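Local coordinates for protein PmoF1 (Methylocystis sp. ATCC 49242, PDB 6P1E) that binds copper(II), as a dimer in this crystal, and probably acts as a copper chaperone in a methane-oxidizing bacterium, at residues H3-G8 against E13-R18; A27-F32 against M103-E108. One frame throughout, in Å; residues are numbered along the deposited sequence.

In the fold
Contact 1 lies at the copper-binding edge of the domain, and contact 2 lies in its core. The centres of the two contacts are about 8 Å apart. Strands 10-18 and 27-35 are antiparallel neighbours and tie the two together. W16 O and Y30 N are 2.7 Å apart, as are E13 N and F32 O, and both pairs are probable hydrogen bonds. P15 of contact 1 also packs on F29 of contact 2. In contact 1, H14 binds one copper directly, and E13 belongs to the site of another. The side chain of F29 is about 12 Å from a copper. F32 links its strand to the dimer interface by stacking on H14 of the second subunit.

Contact 1 (H3-G8 against E13-R18); sequences HEYDVG and EHPWLR. With CU (copper (II) ion), chain E.
The side chains of H3 and H14 run side by side and point the same way, but their rings form an offset edge-to-face pair: the edge of H3 toward the face of H14, planes at 68°. The closest ring atoms are the two CD2 carbons, 4.1 Å apart. H14 has CG anti to the backbone N (chi1 -157°), and this carries its ring out to the copper. Its NE2 binds the metal at 2.0 Å, and H34 NE2 of the second subunit binds the same ion. H3 stays in the second shell, with CD2 4.0 Å from the copper. Between the backbones, H14 N donates to H3 O at 2.6 Å. The N-H is bent, at 140°, but meets the carbonyl almost end-on. This bond sits at the open end of a beta hairpin made by strands 4-7 and 10-18, where the chain turns a corner at H14. Next to it, E4 and E13 form an antiparallel non-hydrogen-bonded pair. Their side chains share one face of the sheet, and E4 OE1 comes within 4.4 Å of E13 OE2. If both are charged they probably repel, which a second copper, at E13 and H34 of the same chain, likely eases. Y5 crosses P15 at about a right angle. Its ring edge meets the proline, with CE2 3.8 Å from P15 CG, while its OH hydrogen-bonds to D116 N.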
ATOM      1  N   HIS B   3      10.751  -5.976   3.871  1.00 21.95           N
ATOM      2  CA  HIS B   3       9.654  -5.053   3.609  1.00 21.28           C
ATOM      3  C   HIS B   3       8.679  -4.969   4.774  1.00 20.51           C
ATOM      4  O   HIS B   3       7.629  -4.334   4.661  1.00 20.23           O
ATOM      5  CB  HIS B   3       8.925  -5.459   2.335  1.00 24.97           C
ATOM      6  CG  HIS B   3       9.743  -5.257   1.103  1.00 52.47           C
ATOM      7  ND1 HIS B   3      11.114  -5.398   1.093  1.00 40.63           N
ATOM      8  CD2 HIS B   3       9.394  -4.894  -0.153  1.00 33.29           C
ATOM      9  CE1 HIS B   3      11.573  -5.143  -0.117  1.00 44.85           C
ATOM     10  NE2 HIS B   3      10.549  -4.835  -0.894  1.00 50.95           N
ATOM     11  N   GLU B   4       9.004  -5.645   5.871  1.00 20.44           N
ATOM     12  CA  GLU B   4       8.240  -5.505   7.106  1.00 19.60           C
ATOM     13  C   GLU B   4       9.179  -5.371   8.296  1.00 18.82           C
ATOM     14  O   GLU B   4      10.245  -5.987   8.336  1.00 19.65           O
ATOM     15  CB  GLU B   4       7.278  -6.677   7.313  1.00 20.99           C
ATOM     16  CG  GLU B   4       7.921  -8.043   7.460  1.00 25.70           C
ATOM     17  CD  GLU B   4       6.886  -9.137   7.671  1.00 48.82           C
ATOM     18  OE1 GLU B   4       5.829  -8.848   8.273  1.00 56.79           O
ATOM     19  OE2 GLU B   4       7.124 -10.279   7.227  1.00 57.48           O
ATOM     20  N   TYR B   5       8.776  -4.538   9.248  1.00 17.45           N
ATOM     21  CA  TYR B   5       9.580  -4.236  10.425  1.00 16.81           C
ATOM     22  C   TYR B   5       8.753  -4.435  11.684  1.00 16.33           C
ATOM     23  O   TYR B   5       7.637  -3.930  11.792  1.00 15.54           O
ATOM     24  CB  TYR B   5      10.118  -2.809  10.345  1.00 15.78           C
ATOM     25  CG  TYR B   5      10.939  -2.571   9.102  1.00 16.41           C
ATOM     26  CD1 TYR B   5      12.314  -2.746   9.113  1.00 17.15           C
ATOM     27  CD2 TYR B   5      10.335  -2.187   7.912  1.00 16.53           C
ATOM     28  CE1 TYR B   5      13.069  -2.538   7.975  1.00 18.11           C
ATOM     29  CE2 TYR B   5      11.081  -1.978   6.768  1.00 17.21           C
ATOM     30  CZ  TYR B   5      12.447  -2.153   6.807  1.00 18.87           C
ATOM     31  OH  TYR B   5      13.198  -1.946   5.672  1.00 24.24           O
ATOM     32  N   ASP B   6       9.320  -5.162  12.639  1.00 17.00           N
ATOM     33  CA  ASP B   6       8.652  -5.429  13.904  1.00 16.78           C
ATOM     34  C   ASP B   6       9.232  -4.533  14.982  1.00 15.75           C
ATOM     35  O   ASP B   6      10.446  -4.344  15.051  1.00 16.21           O
ATOM     36  CB  ASP B   6       8.816  -6.894  14.314  1.00 18.73           C
ATOM     37  CG  ASP B   6       8.301  -7.860  13.263  1.00 38.99           C
ATOM     38  OD1 ASP B   6       7.117  -7.761  12.887  1.00 36.87           O
ATOM     39  OD2 ASP B   6       9.086  -8.718  12.811  1.00 61.09           O
ATOM     40  N   VAL B   7       8.359  -3.951  15.796  1.00 14.56           N
ATOM     41  CA  VAL B   7       8.793  -3.261  17.007  1.00 13.88           C
ATOM     42  C   VAL B   7       7.742  -3.483  18.094  1.00 13.41           C
ATOM     43  O   VAL B   7       6.560  -3.189  17.907  1.00 12.59           O
ATOM     44  CB  VAL B   7       9.036  -1.750  16.748  1.00 35.93           C
ATOM     45  CG1 VAL B   7       7.775  -1.054  16.235  1.00 30.41           C
ATOM     46  CG2 VAL B   7       9.571  -1.070  18.004  1.00 48.28           C
ATOM     47  N   GLY B   8       8.178  -4.025  19.226  1.00 19.88           N
ATOM     48  CA  GLY B   8       7.245  -4.487  20.236  1.00 19.69           C
ATOM     49  C   GLY B   8       6.262  -5.452  19.598  1.00 18.18           C
ATOM     50  O   GLY B   8       6.665  -6.379  18.891  1.00 19.86           O
ATOM     51  N   GLU B  13       4.324  -2.731   7.904  1.00  6.54           N
ATOM     52  CA  GLU B  13       4.379  -3.545   6.705  1.00  7.05           C
ATOM     53  C   GLU B  13       4.431  -2.672   5.461  1.00  5.17           C
ATOM     54  O   GLU B  13       3.704  -1.690   5.324  1.00  7.08           O
ATOM     55  CB  GLU B  13       3.181  -4.500   6.663  1.00  9.61           C
ATOM     56  CG  GLU B  13       3.159  -5.454   7.855  1.00  9.67           C
ATOM     57  CD  GLU B  13       2.022  -6.459   7.812  1.00 30.81           C
ATOM     58  OE1 GLU B  13       1.321  -6.527   6.786  1.00 17.80           O
ATOM     59  OE2 GLU B  13       1.830  -7.187   8.810  1.00 19.75           O
ATOM     60  N   HIS B  14       5.348  -3.054   4.581  1.00  5.57           N
ATOM     61  CA  HIS B  14       5.547  -2.435   3.282  1.00  7.54           C
ATOM     62  C   HIS B  14       5.514  -0.909   3.318  1.00  5.39           C
ATOM     63  O   HIS B  14       4.727  -0.272   2.611  1.00  5.58           O
ATOM     64  CB  HIS B  14       4.527  -2.950   2.281  1.00  5.89           C
ATOM     65  CG  HIS B  14       4.987  -2.799   0.872  1.00  7.41           C
ATOM     66  ND1 HIS B  14       4.988  -1.584   0.225  1.00 11.74           N
ATOM     67  CD2 HIS B  14       5.531  -3.688   0.012  1.00  8.39           C
ATOM     68  CE1 HIS B  14       5.481  -1.739  -0.988  1.00  9.00           C
ATOM     69  NE2 HIS B  14       5.819  -3.009  -1.143  1.00  8.89           N
ATOM     70  N   PRO B  15       6.375  -0.309   4.148  1.00  5.90           N
ATOM     71  CA  PRO B  15       6.508   1.149   4.124  1.00  6.92           C
ATOM     72  C   PRO B  15       6.957   1.637   2.756  1.00  7.81           C
ATOM     73  O   PRO B  15       7.853   1.047   2.151  1.00  8.00           O
ATOM     74  CB  PRO B  15       7.577   1.422   5.182  1.00  7.26           C
ATOM     75  CG  PRO B  15       8.385   0.171   5.220  1.00  9.22           C
ATOM     76  CD  PRO B  15       7.412  -0.945   4.978  1.00  8.04           C
ATOM     77  N   TRP B  16       6.332   2.700   2.270  1.00  6.98           N
ATOM     78  CA  TRP B  16       6.677   3.244   0.969  1.00  8.19           C
ATOM     79  C   TRP B  16       6.334   4.718   0.899  1.00  9.42           C
ATOM     80  O   TRP B  16       5.626   5.245   1.751  1.00 10.02           O
ATOM     81  CB  TRP B  16       5.965   2.489  -0.156  1.00  8.04           C
ATOM     82  CG  TRP B  16       4.463   2.633  -0.193  1.00  7.57           C
ATOM     83  CD1 TRP B  16       3.560   2.086   0.672  1.00  6.68           C
ATOM     84  CD2 TRP B  16       3.695   3.348  -1.170  1.00  8.80           C
ATOM     85  NE1 TRP B  16       2.280   2.425   0.302  1.00  7.55           N
ATOM     86  CE2 TRP B  16       2.335   3.200  -0.830  1.00  8.44           C
ATOM     87  CE3 TRP B  16       4.024   4.106  -2.299  1.00 10.64           C
ATOM     88  CZ2 TRP B  16       1.310   3.780  -1.569  1.00  9.88           C
ATOM     89  CZ3 TRP B  16       3.006   4.679  -3.033  1.00 11.98           C
ATOM     90  CH2 TRP B  16       1.665   4.514  -2.667  1.00 11.61           C
ATOM     91  N   LEU B  17       6.849   5.387  -0.119  1.00 11.36           N
ATOM     92  CA  LEU B  17       6.508   6.784  -0.312  1.00 14.43           C
ATOM     93  C   LEU B  17       6.400   7.126  -1.778  1.00 19.05           C
ATOM     94  O   LEU B  17       7.021   6.490  -2.632  1.00 15.57           O
ATOM     95  CB  LEU B  17       7.541   7.686   0.359  1.00 21.25           C
ATOM     96  CG  LEU B  17       8.980   7.542  -0.125  1.00 17.61           C
ATOM     97  CD1 LEU B  17       9.455   8.843  -0.755  1.00 33.96           C
ATOM     98  CD2 LEU B  17       9.880   7.138   1.031  1.00 39.20           C
ATOM     99  N   ARG B  18       5.593   8.142  -2.053  1.00 16.91           N
ATOM    100  CA  ARG B  18       5.472   8.681  -3.389  1.00 21.36           C
ATOM    101  C   ARG B  18       6.383   9.890  -3.490  1.00 30.23           C
ATOM    102  O   ARG B  18       6.205  10.871  -2.767  1.00 24.18           O
ATOM    103  CB  ARG B  18       4.025   9.056  -3.695  1.00 27.54           C
ATOM    104  CG  ARG B  18       3.800   9.524  -5.119  1.00 40.86           C
ATOM    105  CD  ARG B  18       2.409   9.153  -5.583  1.00 58.35           C
ATOM    106  NE  ARG B  18       2.289   7.718  -5.830  1.00 55.22           N
ATOM    107  CZ  ARG B  18       1.166   7.019  -5.697  1.00 42.63           C
ATOM    108  NH1 ARG B  18       0.045   7.612  -5.304  1.00 50.70           N
ATOM    109  NH2 ARG B  18       1.162   5.717  -5.950  1.00 42.34           N
TER
HETATM  110 CU    CU E 203       6.816  -3.442  -2.861  1.00 17.30          CU

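Contact 2 (A27-F32 against M103-E108); sequences ASFYAF and MTLVFE
The sulfur of M103 lies obliquely against the ring of F29, with SD 3.5 Å from CD1 of that ring. This Met-aromatic contact sits in the core of the PCu(A)C domain, whose fold is all beta. It joins strands 27-35 and 100-107, which are not paired with each other in the sheet. No hydrogen bond crosses between the two segments, and side chains alone bridge them. F29 and M103 reach in from opposite directions. The methionine chain is bent at its last torsion (chi3 59°), which brings the methyl over one face of the ring. There CE makes a CH-pi contact, 3.8 Å from the ring centroid and 20° off the normal. With CG anti to the backbone nitrogen (chi1 167°), the F29 ring is carried toward M103; I115 also packs on it. With a leucine here, the flat surface under the M103 methyl would be lost, and the thioether would probably become freer to turn. L105 adds a looser contact from the same strand as M103. Its side chain also touches V46 and V12. Toward F29 it presents one methyl, CD2, which approaches the ring obliquely and lies 4.2 Å from F29 CE2.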
ATOM      1  N   ALA B  27       7.099  14.973  -0.314  1.00 18.67           N
ATOM      2  CA  ALA B  27       6.760  13.577  -0.579  1.00 17.58           C
ATOM      3  C   ALA B  27       5.739  13.106   0.448  1.00 16.84           C
ATOM      4  O   ALA B  27       5.537  13.758   1.472  1.00 16.70           O
ATOM      5  CB  ALA B  27       8.000  12.705  -0.536  1.00 16.69           C
ATOM      6  N   SER B  28       5.106  11.970   0.169  1.00 15.14           N
ATOM      7  CA  SER B  28       4.111  11.400   1.066  1.00 14.72           C
ATOM      8  C   SER B  28       4.509   9.983   1.441  1.00 16.56           C
ATOM      9  O   SER B  28       4.804   9.180   0.562  1.00 15.11           O
ATOM     10  CB  SER B  28       2.732  11.403   0.403  1.00 16.72           C
ATOM     11  OG  SER B  28       2.315  12.723   0.105  1.00 19.91           O
ATOM     12  N   PHE B  29       4.488   9.676   2.736  1.00 12.58           N
ATOM     13  CA  PHE B  29       4.904   8.367   3.233  1.00 14.78           C
ATOM     14  C   PHE B  29       3.695   7.558   3.669  1.00 11.18           C
ATOM     15  O   PHE B  29       2.792   8.074   4.335  1.00 11.25           O
ATOM     16  CB  PHE B  29       5.888   8.511   4.398  1.00 12.07           C
ATOM     17  CG  PHE B  29       6.126   7.231   5.158  1.00 12.74           C
ATOM     18  CD1 PHE B  29       7.070   6.316   4.724  1.00 12.47           C
ATOM     19  CD2 PHE B  29       5.405   6.946   6.309  1.00 12.80           C
ATOM     20  CE1 PHE B  29       7.291   5.141   5.422  1.00 13.68           C
ATOM     21  CE2 PHE B  29       5.621   5.774   7.009  1.00 12.72           C
ATOM     22  CZ  PHE B  29       6.569   4.873   6.565  1.00 11.11           C
ATOM     23  N   TYR B  30       3.720   6.280   3.304  1.00 10.04           N
ATOM     24  CA  TYR B  30       2.596   5.372   3.463  1.00  9.46           C
ATOM     25  C   TYR B  30       3.085   4.051   4.034  1.00 10.12           C
ATOM     26  O   TYR B  30       4.250   3.690   3.878  1.00  8.73           O
ATOM     27  CB  TYR B  30       1.908   5.134   2.118  1.00  9.43           C
ATOM     28  CG  TYR B  30       1.461   6.392   1.408  1.00 10.25           C
ATOM     29  CD1 TYR B  30       0.478   7.209   1.948  1.00 12.61           C
ATOM     30  CD2 TYR B  30       2.007   6.747   0.183  1.00 11.17           C
ATOM     31  CE1 TYR B  30       0.065   8.352   1.295  1.00 13.41           C
ATOM     32  CE2 TYR B  30       1.598   7.886  -0.477  1.00 11.65           C
ATOM     33  CZ  TYR B  30       0.626   8.685   0.083  1.00 14.27           C
ATOM     34  OH  TYR B  30       0.219   9.824  -0.575  1.00 15.75           O
ATOM     35  N   ALA B  31       2.189   3.329   4.694  1.00  8.75           N
ATOM     36  CA  ALA B  31       2.528   2.055   5.314  1.00  9.95           C
ATOM     37  C   ALA B  31       1.273   1.398   5.852  1.00  8.94           C
ATOM     38  O   ALA B  31       0.210   2.016   5.892  1.00  9.39           O
ATOM     39  CB  ALA B  31       3.543   2.240   6.429  1.00  8.25           C
ATOM     40  N   PHE B  32       1.399   0.131   6.221  1.00  7.56           N
ATOM     41  CA  PHE B  32       0.350  -0.575   6.935  1.00  7.65           C
ATOM     42  C   PHE B  32       0.877  -0.916   8.317  1.00  7.96           C
ATOM     43  O   PHE B  32       1.876  -1.622   8.443  1.00 10.15           O
ATOM     44  CB  PHE B  32      -0.071  -1.829   6.173  1.00  8.70           C
ATOM     45  CG  PHE B  32      -0.358  -1.580   4.721  1.00  9.32           C
ATOM     46  CD1 PHE B  32      -1.643  -1.309   4.294  1.00 10.35           C
ATOM     47  CD2 PHE B  32       0.660  -1.599   3.784  1.00  8.54           C
ATOM     48  CE1 PHE B  32      -1.913  -1.077   2.959  1.00  9.24           C
ATOM     49  CE2 PHE B  32       0.398  -1.365   2.450  1.00 12.04           C
ATOM     50  CZ  PHE B  32      -0.890  -1.102   2.038  1.00  9.26           C
ATOM     51  N   MET B 103      14.348   5.844   7.397  1.00 21.40           N
ATOM     52  CA  MET B 103      13.522   6.656   8.274  1.00 21.17           C
ATOM     53  C   MET B 103      13.485   5.998   9.639  1.00 20.96           C
ATOM     54  O   MET B 103      13.686   4.790   9.755  1.00 20.42           O
ATOM     55  CB  MET B 103      12.096   6.795   7.728  1.00 21.50           C
ATOM     56  CG  MET B 103      11.996   7.226   6.273  1.00 19.40           C
ATOM     57  SD  MET B 103      10.320   7.046   5.625  1.00 21.93           S
ATOM     58  CE  MET B 103       9.395   8.106   6.732  1.00 23.77           C
ATOM     59  N   THR B 104      13.206   6.793  10.665  1.00 21.71           N
ATOM     60  CA  THR B 104      12.975   6.260  11.995  1.00 21.43           C
ATOM     61  C   THR B 104      11.559   6.614  12.407  1.00 20.11           C
ATOM     62  O   THR B 104      11.191   7.787  12.456  1.00 21.03           O
ATOM     63  CB  THR B 104      13.976   6.818  13.027  1.00 24.34           C
ATOM     64  OG1 THR B 104      15.317   6.548  12.598  1.00 26.54           O
ATOM     65  CG2 THR B 104      13.746   6.185  14.394  1.00 25.69           C
ATOM     66  N   LEU B 105      10.765   5.589  12.691  1.00 18.54           N
ATOM     67  CA  LEU B 105       9.422   5.790  13.208  1.00 17.84           C
ATOM     68  C   LEU B 105       9.487   5.745  14.723  1.00 20.15           C
ATOM     69  O   LEU B 105      10.147   4.877  15.293  1.00 18.78           O
ATOM     70  CB  LEU B 105       8.455   4.729  12.675  1.00 16.47           C
ATOM     71  CG  LEU B 105       8.420   4.533  11.158  1.00 21.03           C
ATOM     72  CD1 LEU B 105       7.424   3.441  10.791  1.00 19.63           C
ATOM     73  CD2 LEU B 105       8.092   5.831  10.438  1.00 30.12           C
ATOM     74  N   VAL B 106       8.801   6.681  15.368  1.00 19.16           N
ATOM     75  CA  VAL B 106       8.802   6.773  16.819  1.00 19.98           C
ATOM     76  C   VAL B 106       7.399   6.518  17.343  1.00 19.38           C
ATOM     77  O   VAL B 106       6.473   7.283  17.069  1.00 19.81           O
ATOM     78  CB  VAL B 106       9.295   8.150  17.305  1.00 22.10           C
ATOM     79  CG1 VAL B 106       9.415   8.169  18.824  1.00 23.12           C
ATOM     80  CG2 VAL B 106      10.631   8.501  16.659  1.00 23.42           C
ATOM     81  N   PHE B 107       7.250   5.423  18.081  1.00 18.94           N
ATOM     82  CA  PHE B 107       5.979   5.063  18.693  1.00 18.91           C
ATOM     83  C   PHE B 107       6.021   5.406  20.177  1.00 19.95           C
ATOM     84  O   PHE B 107       7.049   5.220  20.827  1.00 20.44           O
ATOM     85  CB  PHE B 107       5.685   3.579  18.484  1.00 18.34           C
ATOM     86  CG  PHE B 107       5.545   3.191  17.041  1.00 17.59           C
ATOM     87  CD1 PHE B 107       4.333   3.338  16.384  1.00 17.73           C
ATOM     88  CD2 PHE B 107       6.630   2.695  16.335  1.00 17.16           C
ATOM     89  CE1 PHE B 107       4.202   2.984  15.051  1.00 17.28           C
ATOM     90  CE2 PHE B 107       6.506   2.341  15.003  1.00 16.58           C
ATOM     91  CZ  PHE B 107       5.292   2.486  14.361  1.00 16.54           C
ATOM     92  N   GLU B 108       4.911   5.915  20.705  1.00 20.66           N
ATOM     93  CA  GLU B 108       4.868   6.382  22.091  1.00 21.85           C
ATOM     94  C   GLU B 108       5.293   5.304  23.087  1.00 21.81           C
ATOM     95  O   GLU B 108       6.047   5.580  24.020  1.00 22.70           O
ATOM     96  CB  GLU B 108       3.469   6.887  22.455  1.00 22.93           C
ATOM     97  CG  GLU B 108       3.388   7.447  23.877  1.00 33.13           C
ATOM     98  CD  GLU B 108       2.019   7.997  24.230  1.00 57.66           C
ATOM     99  OE1 GLU B 108       1.011   7.493  23.691  1.00 57.31           O
ATOM    100  OE2 GLU B 108       1.954   8.936  25.052  1.00 70.97           O
TER